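Local coordinates for protein benzoate transport porin BenP (Acinetobacter baumannii AB307-0294, PDB 5DL8) that probably acts as an outer-membrane porin of the OprD family, a calcium-binding beta-barrel that passes small solutes such as benzoate, at residues W26-D40 and D393-F407. Numbering follows the deposited sequence.
Sequences WKFTLKNAYINRDFD and DFGEDRLFVNYTKKF. With CA (calcium ion), chain G.
Trp26 to Phe39 pairs with Phe394 to Lys406 as two antiparallel strands, their axes at 168° and 4.6 Å apart at the closest point. Paired backbone bonds recur at every second residue, from Trp26 with Phe407 to Asp38 with Gly395. The first barrel strand thus meets the last and closes the barrel. Arg37, Glu396, Arg398 and Phe394 lie on the same face as Lys31 and Phe400. Arg37 turns its guanidinium side-on to Glu396 in a salt bridge, and NE (2.9 Å) and NH2 (2.7 Å) both bond to OE1. OE1 sits in the guanidinium plane. Phe394 lies flat under that guanidinium, planes at 15°, while Arg37 CD sits over the ring centre. The bend at chi3 of Arg37 (-66°) lays the group there. Within its own strand, Glu396 OE2 forms a salt bridge with Arg398 NE at 2.6 Å. On the other face, Phe28 CD2 meets Tyr403 CE2, at the ring edge, at 4.0 Å. Trp26 CB sits over the ring centre of the C-terminal Phe407, a CH-pi contact. At the far end, Asp38 OD1 and Phe39 O bind calcium together with Asp46; Asp393 belongs to a second calcium site. Held by arginines from both strands, Glu396 probably stays ionised, and the network ties the strands together.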
ATOM      1  N   TRP A  26      -2.321   8.276  20.533  1.00 45.34           N
ATOM      2  CA  TRP A  26      -1.843   6.907  20.697  1.00 41.24           C
ATOM      3  C   TRP A  26      -2.752   5.913  19.933  1.00 39.64           C
ATOM      4  O   TRP A  26      -3.979   6.143  19.828  1.00 39.78           O
ATOM      5  CB  TRP A  26      -1.873   6.552  22.144  1.00 41.35           C
ATOM      6  CG  TRP A  26      -1.051   7.339  23.075  1.00 42.38           C
ATOM      7  CD1 TRP A  26      -1.390   8.526  23.647  1.00 44.74           C
ATOM      8  CD2 TRP A  26       0.175   6.948  23.647  1.00 41.87           C
ATOM      9  NE1 TRP A  26      -0.434   8.910  24.477  1.00 45.76           N
ATOM     10  CE2 TRP A  26       0.552   7.967  24.513  1.00 43.78           C
ATOM     11  CE3 TRP A  26       1.040   5.836  23.457  1.00 41.36           C
ATOM     12  CZ2 TRP A  26       1.752   7.929  25.264  1.00 45.20           C
ATOM     13  CZ3 TRP A  26       2.259   5.778  24.191  1.00 42.02           C
ATOM     14  CH2 TRP A  26       2.599   6.826  25.097  1.00 44.00           C
ATOM     15  N   LYS A  27      -2.190   4.808  19.415  1.00 36.77           N
ATOM     16  CA  LYS A  27      -3.041   3.762  18.813  1.00 36.17           C
ATOM     17  C   LYS A  27      -2.519   2.453  19.299  1.00 33.91           C
ATOM     18  O   LYS A  27      -1.350   2.194  19.101  1.00 33.46           O
ATOM     19  CB  LYS A  27      -2.976   3.836  17.294  1.00 37.20           C
ATOM     20  CG  LYS A  27      -4.114   3.114  16.586  1.00 39.72           C
ATOM     21  CD  LYS A  27      -4.295   3.284  15.050  1.00 40.79           C
ATOM     22  CE  LYS A  27      -2.988   3.447  14.271  1.00 42.99           C
ATOM     23  NZ  LYS A  27      -3.292   3.614  12.789  1.00 44.03           N
ATOM     24  N   PHE A  28      -3.363   1.668  19.955  1.00 32.94           N
ATOM     25  CA  PHE A  28      -3.080   0.305  20.343  1.00 32.68           C
ATOM     26  C   PHE A  28      -3.851  -0.637  19.455  1.00 30.05           C
ATOM     27  O   PHE A  28      -5.054  -0.504  19.290  1.00 28.97           O
ATOM     28  CB  PHE A  28      -3.541   0.025  21.790  1.00 35.86           C
ATOM     29  CG  PHE A  28      -3.256  -1.370  22.234  1.00 37.08           C
ATOM     30  CD1 PHE A  28      -1.970  -1.814  22.349  1.00 39.18           C
ATOM     31  CD2 PHE A  28      -4.264  -2.253  22.487  1.00 39.58           C
ATOM     32  CE1 PHE A  28      -1.684  -3.149  22.666  1.00 41.16           C
ATOM     33  CE2 PHE A  28      -3.989  -3.575  22.858  1.00 39.85           C
ATOM     34  CZ  PHE A  28      -2.711  -4.026  22.942  1.00 39.32           C
ATOM     35  N   THR A  29      -3.155  -1.629  18.924  1.00 28.92           N
ATOM     36  CA  THR A  29      -3.789  -2.646  18.114  1.00 27.39           C
ATOM     37  C   THR A  29      -3.392  -4.095  18.526  1.00 26.27           C
ATOM     38  O   THR A  29      -2.392  -4.342  19.131  1.00 26.81           O
ATOM     39  CB  THR A  29      -3.537  -2.517  16.571  1.00 26.20           C
ATOM     40  OG1 THR A  29      -2.218  -2.887  16.266  1.00 24.15           O
ATOM     41  CG2 THR A  29      -3.796  -1.108  15.963  1.00 27.46           C
ATOM     42  N   LEU A  30      -4.267  -5.004  18.078  1.00 26.18           N
ATOM     43  CA  LEU A  30      -4.189  -6.434  18.054  1.00 26.10           C
ATOM     44  C   LEU A  30      -4.682  -6.917  16.691  1.00 25.68           C
ATOM     45  O   LEU A  30      -5.678  -6.457  16.112  1.00 25.35           O
ATOM     46  CB  LEU A  30      -5.030  -7.128  19.180  1.00 26.24           C
ATOM     47  CG  LEU A  30      -4.755  -6.736  20.633  1.00 27.03           C
ATOM     48  CD1 LEU A  30      -5.863  -7.199  21.553  1.00 28.49           C
ATOM     49  CD2 LEU A  30      -3.468  -7.289  21.135  1.00 27.31           C
ATOM     50  N   LYS A  31      -3.932  -7.887  16.208  1.00 26.39           N
ATOM     51  CA  LYS A  31      -4.254  -8.604  14.999  1.00 27.57           C
ATOM     52  C   LYS A  31      -3.971 -10.151  15.116  1.00 27.09           C
ATOM     53  O   LYS A  31      -2.792 -10.608  15.203  1.00 28.07           O
ATOM     54  CB  LYS A  31      -3.384  -8.038  13.860  1.00 26.90           C
ATOM     55  CG  LYS A  31      -3.932  -8.500  12.481  1.00 29.24           C
ATOM     56  CD  LYS A  31      -3.155  -7.952  11.276  1.00 30.55           C
ATOM     57  CE  LYS A  31      -3.630  -6.527  10.931  1.00 33.58           C
ATOM     58  NZ  LYS A  31      -2.744  -5.960   9.799  1.00 36.42           N
ATOM     59  N   ASN A  32      -5.009 -10.911  14.925  1.00 26.98           N
ATOM     60  CA  ASN A  32      -4.970 -12.348  14.780  1.00 27.63           C
ATOM     61  C   ASN A  32      -5.170 -12.546  13.301  1.00 26.59           C
ATOM     62  O   ASN A  32      -6.262 -12.281  12.794  1.00 25.45           O
ATOM     63  CB  ASN A  32      -6.135 -13.002  15.522  1.00 30.16           C
ATOM     64  CG  ASN A  32      -6.051 -14.580  15.600  1.00 32.32           C
ATOM     65  OD1 ASN A  32      -6.354 -15.329  14.662  1.00 31.21           O
ATOM     66  ND2 ASN A  32      -5.706 -15.061  16.777  1.00 35.61           N
ATOM     67  N   ALA A  33      -4.158 -13.093  12.634  1.00 25.35           N
ATOM     68  CA  ALA A  33      -4.134 -13.158  11.158  1.00 23.91           C
ATOM     69  C   ALA A  33      -3.910 -14.568  10.691  1.00 24.36           C
ATOM     70  O   ALA A  33      -2.877 -15.165  11.017  1.00 24.03           O
ATOM     71  CB  ALA A  33      -2.979 -12.267  10.587  1.00 23.32           C
ATOM     72  N   TYR A  34      -4.825 -15.081   9.880  1.00 24.80           N
ATOM     73  CA  TYR A  34      -4.644 -16.336   9.167  1.00 25.32           C
ATOM     74  C   TYR A  34      -4.592 -16.070   7.651  1.00 25.93           C
ATOM     75  O   TYR A  34      -5.557 -15.512   7.048  1.00 25.67           O
ATOM     76  CB  TYR A  34      -5.779 -17.277   9.505  1.00 26.03           C
ATOM     77  CG  TYR A  34      -5.859 -18.513   8.671  1.00 27.00           C
ATOM     78  CD1 TYR A  34      -5.029 -19.556   8.874  1.00 27.82           C
ATOM     79  CD2 TYR A  34      -6.856 -18.629   7.684  1.00 27.84           C
ATOM     80  CE1 TYR A  34      -5.105 -20.705   8.048  1.00 29.31           C
ATOM     81  CE2 TYR A  34      -7.007 -19.753   6.940  1.00 28.30           C
ATOM     82  CZ  TYR A  34      -6.088 -20.755   7.096  1.00 28.70           C
ATOM     83  OH  TYR A  34      -6.212 -21.788   6.285  1.00 30.15           O
ATOM     84  N   ILE A  35      -3.455 -16.447   7.038  1.00 26.28           N
ATOM     85  CA  ILE A  35      -3.324 -16.310   5.613  1.00 26.98           C
ATOM     86  C   ILE A  35      -2.950 -17.658   5.050  1.00 27.63           C
ATOM     87  O   ILE A  35      -2.015 -18.312   5.549  1.00 26.85           O
ATOM     88  CB  ILE A  35      -2.295 -15.217   5.295  1.00 28.16           C
ATOM     89  CG1 ILE A  35      -2.901 -13.820   5.604  1.00 30.14           C
ATOM     90  CG2 ILE A  35      -1.800 -15.346   3.825  1.00 28.72           C
ATOM     91  CD1 ILE A  35      -1.962 -12.968   6.428  1.00 31.31           C
ATOM     92  N   ASN A  36      -3.660 -18.066   3.991  1.00 28.14           N
ATOM     93  CA  ASN A  36      -3.406 -19.375   3.396  1.00 30.18           C
ATOM     94  C   ASN A  36      -3.491 -19.280   1.897  1.00 29.60           C
ATOM     95  O   ASN A  36      -4.570 -19.030   1.346  1.00 29.18           O
ATOM     96  CB  ASN A  36      -4.389 -20.501   3.930  1.00 31.53           C
ATOM     97  CG  ASN A  36      -3.853 -21.894   3.728  1.00 31.84           C
ATOM     98  OD1 ASN A  36      -2.880 -22.315   4.386  1.00 31.88           O
ATOM     99  ND2 ASN A  36      -4.438 -22.601   2.815  1.00 32.35           N
ATOM    100  N   ARG A  37      -2.360 -19.452   1.219  1.00 29.70           N
ATOM    101  CA  ARG A  37      -2.379 -19.557  -0.258  1.00 30.53           C
ATOM    102  C   ARG A  37      -2.212 -20.994  -0.683  1.00 31.43           C
ATOM    103  O   ARG A  37      -1.180 -21.582  -0.485  1.00 31.26           O
ATOM    104  CB  ARG A  37      -1.298 -18.649  -0.907  1.00 30.06           C
ATOM    105  CG  ARG A  37      -1.249 -18.688  -2.456  1.00 31.54           C
ATOM    106  CD  ARG A  37      -0.369 -17.583  -3.075  1.00 32.21           C
ATOM    107  NE  ARG A  37      -0.876 -16.270  -2.857  1.00 31.78           N
ATOM    108  CZ  ARG A  37      -0.396 -15.113  -3.386  1.00 33.96           C
ATOM    109  NH1 ARG A  37       0.665 -15.093  -4.190  1.00 33.65           N
ATOM    110  NH2 ARG A  37      -1.019 -13.936  -3.090  1.00 32.54           N
ATOM    111  N   ASP A  38      -3.194 -21.499  -1.394  1.00 32.96           N
ATOM    112  CA  ASP A  38      -3.249 -22.900  -1.791  1.00 34.73           C
ATOM    113  C   ASP A  38      -3.182 -23.002  -3.310  1.00 35.66           C
ATOM    114  O   ASP A  38      -4.172 -22.693  -4.015  1.00 36.17           O
ATOM    115  CB  ASP A  38      -4.614 -23.498  -1.290  1.00 36.60           C
ATOM    116  CG  ASP A  38      -4.821 -24.977  -1.675  1.00 39.76           C
ATOM    117  OD1 ASP A  38      -4.241 -25.441  -2.675  1.00 39.91           O
ATOM    118  OD2 ASP A  38      -5.616 -25.683  -1.005  1.00 42.88           O
ATOM    119  N   PHE A  39      -2.052 -23.481  -3.824  1.00 35.54           N
ATOM    120  CA  PHE A  39      -1.931 -23.839  -5.258  1.00 35.64           C
ATOM    121  C   PHE A  39      -2.807 -25.025  -5.699  1.00 38.40           C
ATOM    122  O   PHE A  39      -2.856 -26.014  -5.072  1.00 38.15           O
ATOM    123  CB  PHE A  39      -0.456 -23.962  -5.634  1.00 34.37           C
ATOM    124  CG  PHE A  39       0.308 -22.689  -5.349  1.00 32.38           C
ATOM    125  CD1 PHE A  39       0.323 -21.609  -6.267  1.00 32.03           C
ATOM    126  CD2 PHE A  39       1.024 -22.539  -4.232  1.00 30.76           C
ATOM    127  CE1 PHE A  39       1.038 -20.439  -5.995  1.00 30.46           C
ATOM    128  CE2 PHE A  39       1.778 -21.399  -3.969  1.00 29.82           C
ATOM    129  CZ  PHE A  39       1.750 -20.314  -4.824  1.00 29.38           C
ATOM    130  N   ASP A  40      -3.567 -24.864  -6.793  1.00 41.43           N
ATOM    131  CA  ASP A  40      -4.295 -25.964  -7.400  1.00 43.42           C
ATOM    132  C   ASP A  40      -3.364 -27.167  -7.746  1.00 45.93           C
ATOM    133  O   ASP A  40      -3.685 -28.339  -7.515  1.00 45.98           O
ATOM    134  CB  ASP A  40      -4.999 -25.494  -8.663  1.00 45.02           C
ATOM    135  CG  ASP A  40      -6.169 -24.576  -8.385  1.00 44.85           C
ATOM    136  OD1 ASP A  40      -6.263 -23.884  -7.382  1.00 46.37           O
ATOM    137  OD2 ASP A  40      -7.040 -24.499  -9.198  1.00 46.98           O
ATOM    138  N   ASP A 393      -2.270 -21.674 -10.828  1.00 35.19           N
ATOM    139  CA  ASP A 393      -3.573 -21.253 -10.307  1.00 35.56           C
ATOM    140  C   ASP A 393      -3.548 -21.333  -8.779  1.00 34.62           C
ATOM    141  O   ASP A 393      -2.821 -22.174  -8.270  1.00 37.39           O
ATOM    142  CB  ASP A 393      -4.694 -22.117 -10.803  1.00 36.38           C
ATOM    143  CG  ASP A 393      -4.899 -22.030 -12.267  1.00 37.33           C
ATOM    144  OD1 ASP A 393      -4.270 -21.210 -12.933  1.00 38.78           O
ATOM    145  OD2 ASP A 393      -5.721 -22.789 -12.790  1.00 38.83           O
ATOM    146  N   PHE A 394      -4.235 -20.427  -8.058  1.00 32.43           N
ATOM    147  CA  PHE A 394      -4.383 -20.593  -6.630  1.00 32.97           C
ATOM    148  C   PHE A 394      -5.675 -19.999  -5.989  1.00 31.87           C
ATOM    149  O   PHE A 394      -6.368 -19.146  -6.560  1.00 30.29           O
ATOM    150  CB  PHE A 394      -3.130 -20.059  -5.945  1.00 32.14           C
ATOM    151  CG  PHE A 394      -3.013 -18.549  -5.969  1.00 32.31           C
ATOM    152  CD1 PHE A 394      -3.734 -17.760  -5.070  1.00 31.77           C
ATOM    153  CD2 PHE A 394      -2.137 -17.944  -6.822  1.00 32.23           C
ATOM    154  CE1 PHE A 394      -3.609 -16.391  -5.050  1.00 32.92           C
ATOM    155  CE2 PHE A 394      -2.003 -16.562  -6.824  1.00 33.25           C
ATOM    156  CZ  PHE A 394      -2.747 -15.776  -5.941  1.00 32.50           C
ATOM    157  N   GLY A 395      -5.962 -20.479  -4.798  1.00 32.01           N
ATOM    158  CA  GLY A 395      -7.016 -19.924  -3.904  1.00 31.64           C
ATOM    159  C   GLY A 395      -6.401 -19.530  -2.581  1.00 30.27           C
ATOM    160  O   GLY A 395      -5.725 -20.322  -1.970  1.00 32.29           O
ATOM    161  N   GLU A 396      -6.661 -18.312  -2.152  1.00 29.72           N
ATOM    162  CA  GLU A 396      -6.126 -17.746  -0.961  1.00 28.73           C
ATOM    163  C   GLU A 396      -7.225 -17.252  -0.059  1.00 29.00           C
ATOM    164  O   GLU A 396      -8.059 -16.404  -0.524  1.00 27.45           O
ATOM    165  CB  GLU A 396      -5.187 -16.599  -1.236  1.00 27.66           C
ATOM    166  CG  GLU A 396      -4.556 -15.963  -0.006  1.00 29.12           C
ATOM    167  CD  GLU A 396      -3.441 -14.914  -0.316  1.00 30.84           C
ATOM    168  OE1 GLU A 396      -2.947 -14.880  -1.442  1.00 34.22           O
ATOM    169  OE2 GLU A 396      -3.098 -14.056   0.516  1.00 30.51           O
ATOM    170  N   ASP A 397      -7.159 -17.705   1.227  1.00 26.27           N
ATOM    171  CA  ASP A 397      -7.975 -17.204   2.304  1.00 26.62           C
ATOM    172  C   ASP A 397      -7.185 -16.337   3.277  1.00 25.38           C
ATOM    173  O   ASP A 397      -6.078 -16.656   3.680  1.00 24.60           O
ATOM    174  CB  ASP A 397      -8.625 -18.373   3.082  1.00 28.76           C
ATOM    175  CG  ASP A 397      -9.422 -19.262   2.219  1.00 30.02           C
ATOM    176  OD1 ASP A 397     -10.484 -18.918   1.739  1.00 34.69           O
ATOM    177  OD2 ASP A 397      -9.014 -20.343   1.998  1.00 32.08           O
ATOM    178  N   ARG A 398      -7.780 -15.228   3.691  1.00 26.15           N
ATOM    179  CA  ARG A 398      -7.227 -14.370   4.726  1.00 26.54           C
ATOM    180  C   ARG A 398      -8.337 -14.029   5.681  1.00 27.77           C
ATOM    181  O   ARG A 398      -9.427 -13.565   5.208  1.00 27.04           O
ATOM    182  CB  ARG A 398      -6.660 -13.095   4.161  1.00 26.97           C
ATOM    183  CG  ARG A 398      -5.641 -13.253   2.993  1.00 28.46           C
ATOM    184  CD  ARG A 398      -4.969 -11.923   2.706  1.00 29.54           C
ATOM    185  NE  ARG A 398      -4.227 -11.920   1.464  1.00 31.53           N
ATOM    186  CZ  ARG A 398      -4.125 -10.899   0.570  1.00 35.61           C
ATOM    187  NH1 ARG A 398      -4.660  -9.620   0.724  1.00 37.51           N
ATOM    188  NH2 ARG A 398      -3.419 -11.142  -0.514  1.00 37.70           N
ATOM    189  N   LEU A 399      -8.065 -14.267   6.969  1.00 26.56           N
ATOM    190  CA  LEU A 399      -9.047 -14.106   8.040  1.00 27.70           C
ATOM    191  C   LEU A 399      -8.406 -13.384   9.176  1.00 26.68           C
ATOM    192  O   LEU A 399      -7.280 -13.747   9.642  1.00 24.54           O
ATOM    193  CB  LEU A 399      -9.590 -15.473   8.552  1.00 30.76           C
ATOM    194  CG  LEU A 399     -10.816 -15.450   9.545  1.00 34.49           C
ATOM    195  CD1 LEU A 399     -12.147 -14.823   9.002  1.00 35.75           C
ATOM    196  CD2 LEU A 399     -11.139 -16.840  10.076  1.00 36.78           C
ATOM    197  N   PHE A 400      -9.034 -12.285   9.573  1.00 27.34           N
ATOM    198  CA  PHE A 400      -8.408 -11.361  10.528  1.00 27.95           C
ATOM    199  C   PHE A 400      -9.391 -11.081  11.635  1.00 30.24           C
ATOM    200  O   PHE A 400     -10.599 -10.841  11.342  1.00 31.36           O
ATOM    201  CB  PHE A 400      -8.034 -10.035   9.885  1.00 28.58           C
ATOM    202  CG  PHE A 400      -6.976 -10.133   8.770  1.00 27.50           C
ATOM    203  CD1 PHE A 400      -5.667 -10.344   9.051  1.00 26.63           C
ATOM    204  CD2 PHE A 400      -7.332  -9.950   7.421  1.00 29.97           C
ATOM    205  CE1 PHE A 400      -4.720 -10.447   8.037  1.00 26.78           C
ATOM    206  CE2 PHE A 400      -6.405  -9.988   6.370  1.00 29.23           C
ATOM    207  CZ  PHE A 400      -5.081 -10.234   6.679  1.00 27.62           C
ATOM    208  N   VAL A 401      -8.898 -11.080  12.880  1.00 29.32           N
ATOM    209  CA  VAL A 401      -9.620 -10.498  13.962  1.00 29.38           C
ATOM    210  C   VAL A 401      -8.776  -9.354  14.449  1.00 29.93           C
ATOM    211  O   VAL A 401      -7.692  -9.568  14.960  1.00 33.21           O
ATOM    212  CB  VAL A 401      -9.845 -11.449  15.139  1.00 30.73           C
ATOM    213  CG1 VAL A 401     -10.675 -10.763  16.264  1.00 30.51           C
ATOM    214  CG2 VAL A 401     -10.499 -12.751  14.679  1.00 31.20           C
ATOM    215  N   ASN A 402      -9.304  -8.151  14.301  1.00 30.01           N
ATOM    216  CA  ASN A 402      -8.631  -6.877  14.541  1.00 30.69           C
ATOM    217  C   ASN A 402      -9.200  -6.201  15.751  1.00 31.52           C
ATOM    218  O   ASN A 402     -10.453  -6.184  15.941  1.00 34.87           O
ATOM    219  CB  ASN A 402      -8.829  -5.956  13.325  1.00 30.94           C
ATOM    220  CG  ASN A 402      -7.947  -6.378  12.106  1.00 33.31           C
ATOM    221  OD1 ASN A 402      -6.745  -6.694  12.300  1.00 38.66           O
ATOM    222  ND2 ASN A 402      -8.508  -6.418  10.900  1.00 30.64           N
ATOM    223  N   TYR A 403      -8.321  -5.593  16.525  1.00 30.38           N
ATOM    224  CA  TYR A 403      -8.735  -4.710  17.611  1.00 31.42           C
ATOM    225  C   TYR A 403      -7.944  -3.432  17.495  1.00 31.58           C
ATOM    226  O   TYR A 403      -6.753  -3.484  17.278  1.00 30.62           O
ATOM    227  CB  TYR A 403      -8.454  -5.290  18.967  1.00 30.29           C
ATOM    228  CG  TYR A 403      -8.836  -4.345  20.076  1.00 31.89           C
ATOM    229  CD1 TYR A 403     -10.168  -4.225  20.533  1.00 33.76           C
ATOM    230  CD2 TYR A 403      -7.881  -3.638  20.753  1.00 32.39           C
ATOM    231  CE1 TYR A 403     -10.515  -3.368  21.586  1.00 33.22           C
ATOM    232  CE2 TYR A 403      -8.198  -2.844  21.822  1.00 32.51           C
ATOM    233  CZ  TYR A 403      -9.509  -2.671  22.189  1.00 33.78           C
ATOM    234  OH  TYR A 403      -9.710  -1.872  23.243  1.00 33.77           O
ATOM    235  N   THR A 404      -8.638  -2.311  17.627  1.00 33.28           N
ATOM    236  CA  THR A 404      -8.083  -0.940  17.466  1.00 34.38           C
ATOM    237  C   THR A 404      -8.582  -0.069  18.613  1.00 36.04           C
ATOM    238  O   THR A 404      -9.759  -0.046  18.903  1.00 35.13           O
ATOM    239  CB  THR A 404      -8.390  -0.392  16.091  1.00 33.59           C
ATOM    240  OG1 THR A 404      -7.745  -1.226  15.155  1.00 33.10           O
ATOM    241  CG2 THR A 404      -7.867   1.037  15.919  1.00 35.97           C
ATOM    242  N   LYS A 405      -7.685   0.562  19.330  1.00 37.83           N
ATOM    243  CA  LYS A 405      -8.123   1.552  20.293  1.00 40.68           C
ATOM    244  C   LYS A 405      -7.244   2.811  20.206  1.00 42.55           C
ATOM    245  O   LYS A 405      -5.991   2.737  20.215  1.00 40.77           O
ATOM    246  CB  LYS A 405      -8.093   1.023  21.679  1.00 42.42           C
ATOM    247  CG  LYS A 405      -8.695   2.095  22.588  1.00 45.57           C
ATOM    248  CD  LYS A 405      -9.055   1.584  23.956  1.00 48.05           C
ATOM    249  CE  LYS A 405      -7.876   1.649  24.910  1.00 49.93           C
ATOM    250  NZ  LYS A 405      -8.477   1.646  26.270  1.00 51.27           N
ATOM    251  N   LYS A 406      -7.942   3.945  20.112  1.00 44.90           N
ATOM    252  CA  LYS A 406      -7.364   5.251  19.771  1.00 48.01           C
ATOM    253  C   LYS A 406      -7.670   6.126  20.969  1.00 49.19           C
ATOM    254  O   LYS A 406      -8.762   6.044  21.551  1.00 49.25           O
ATOM    255  CB  LYS A 406      -8.040   5.768  18.563  1.00 51.65           C
ATOM    256  CG  LYS A 406      -7.112   6.034  17.438  1.00 55.84           C
ATOM    257  CD  LYS A 406      -7.829   6.716  16.289  1.00 58.46           C
ATOM    258  CE  LYS A 406      -8.629   5.689  15.501  1.00 60.89           C
ATOM    259  NZ  LYS A 406      -7.858   5.309  14.274  1.00 61.12           N
ATOM    260  N   PHE A 407      -6.667   6.852  21.420  1.00 47.63           N
ATOM    261  CA  PHE A 407      -6.699   7.518  22.742  1.00 47.58           C
ATOM    262  C   PHE A 407      -5.534   8.545  22.762  1.00 48.77           C
ATOM    263  O   PHE A 407      -4.947   9.000  21.716  1.00 46.41           O
ATOM    264  CB  PHE A 407      -6.724   6.530  23.954  1.00 46.91           C
ATOM    265  CG  PHE A 407      -5.424   5.728  24.184  1.00 46.88           C
ATOM    266  CD1 PHE A 407      -5.163   4.540  23.489  1.00 46.10           C
ATOM    267  CD2 PHE A 407      -4.475   6.148  25.093  1.00 48.91           C
ATOM    268  CE1 PHE A 407      -3.995   3.786  23.698  1.00 45.97           C
ATOM    269  CE2 PHE A 407      -3.277   5.445  25.267  1.00 49.29           C
ATOM    270  CZ  PHE A 407      -3.047   4.235  24.592  1.00 47.34           C
ATOM    271  OXT PHE A 407      -5.174   8.932  23.843  1.00 50.69           O
TER
HETATM  272 CA    CA G 405      -2.368 -27.072  -2.715  1.00 43.22          CA
HETATM  273  O   HOH W   1      -5.441  -4.931  13.905  1.00 22.74           O
HETATM  274  O   HOH W   2      -4.315 -28.168  -2.065  1.00 45.89           O
HETATM  275  O   HOH W   3      -3.044 -28.693  -4.230  1.00 32.58           O
HETATM  276  O   HOH W   4      -0.358 -27.364  -3.960  1.00 37.97           O
HETATM  277  O   HOH W   5      -1.213 -29.158  -1.893  1.00 37.60           O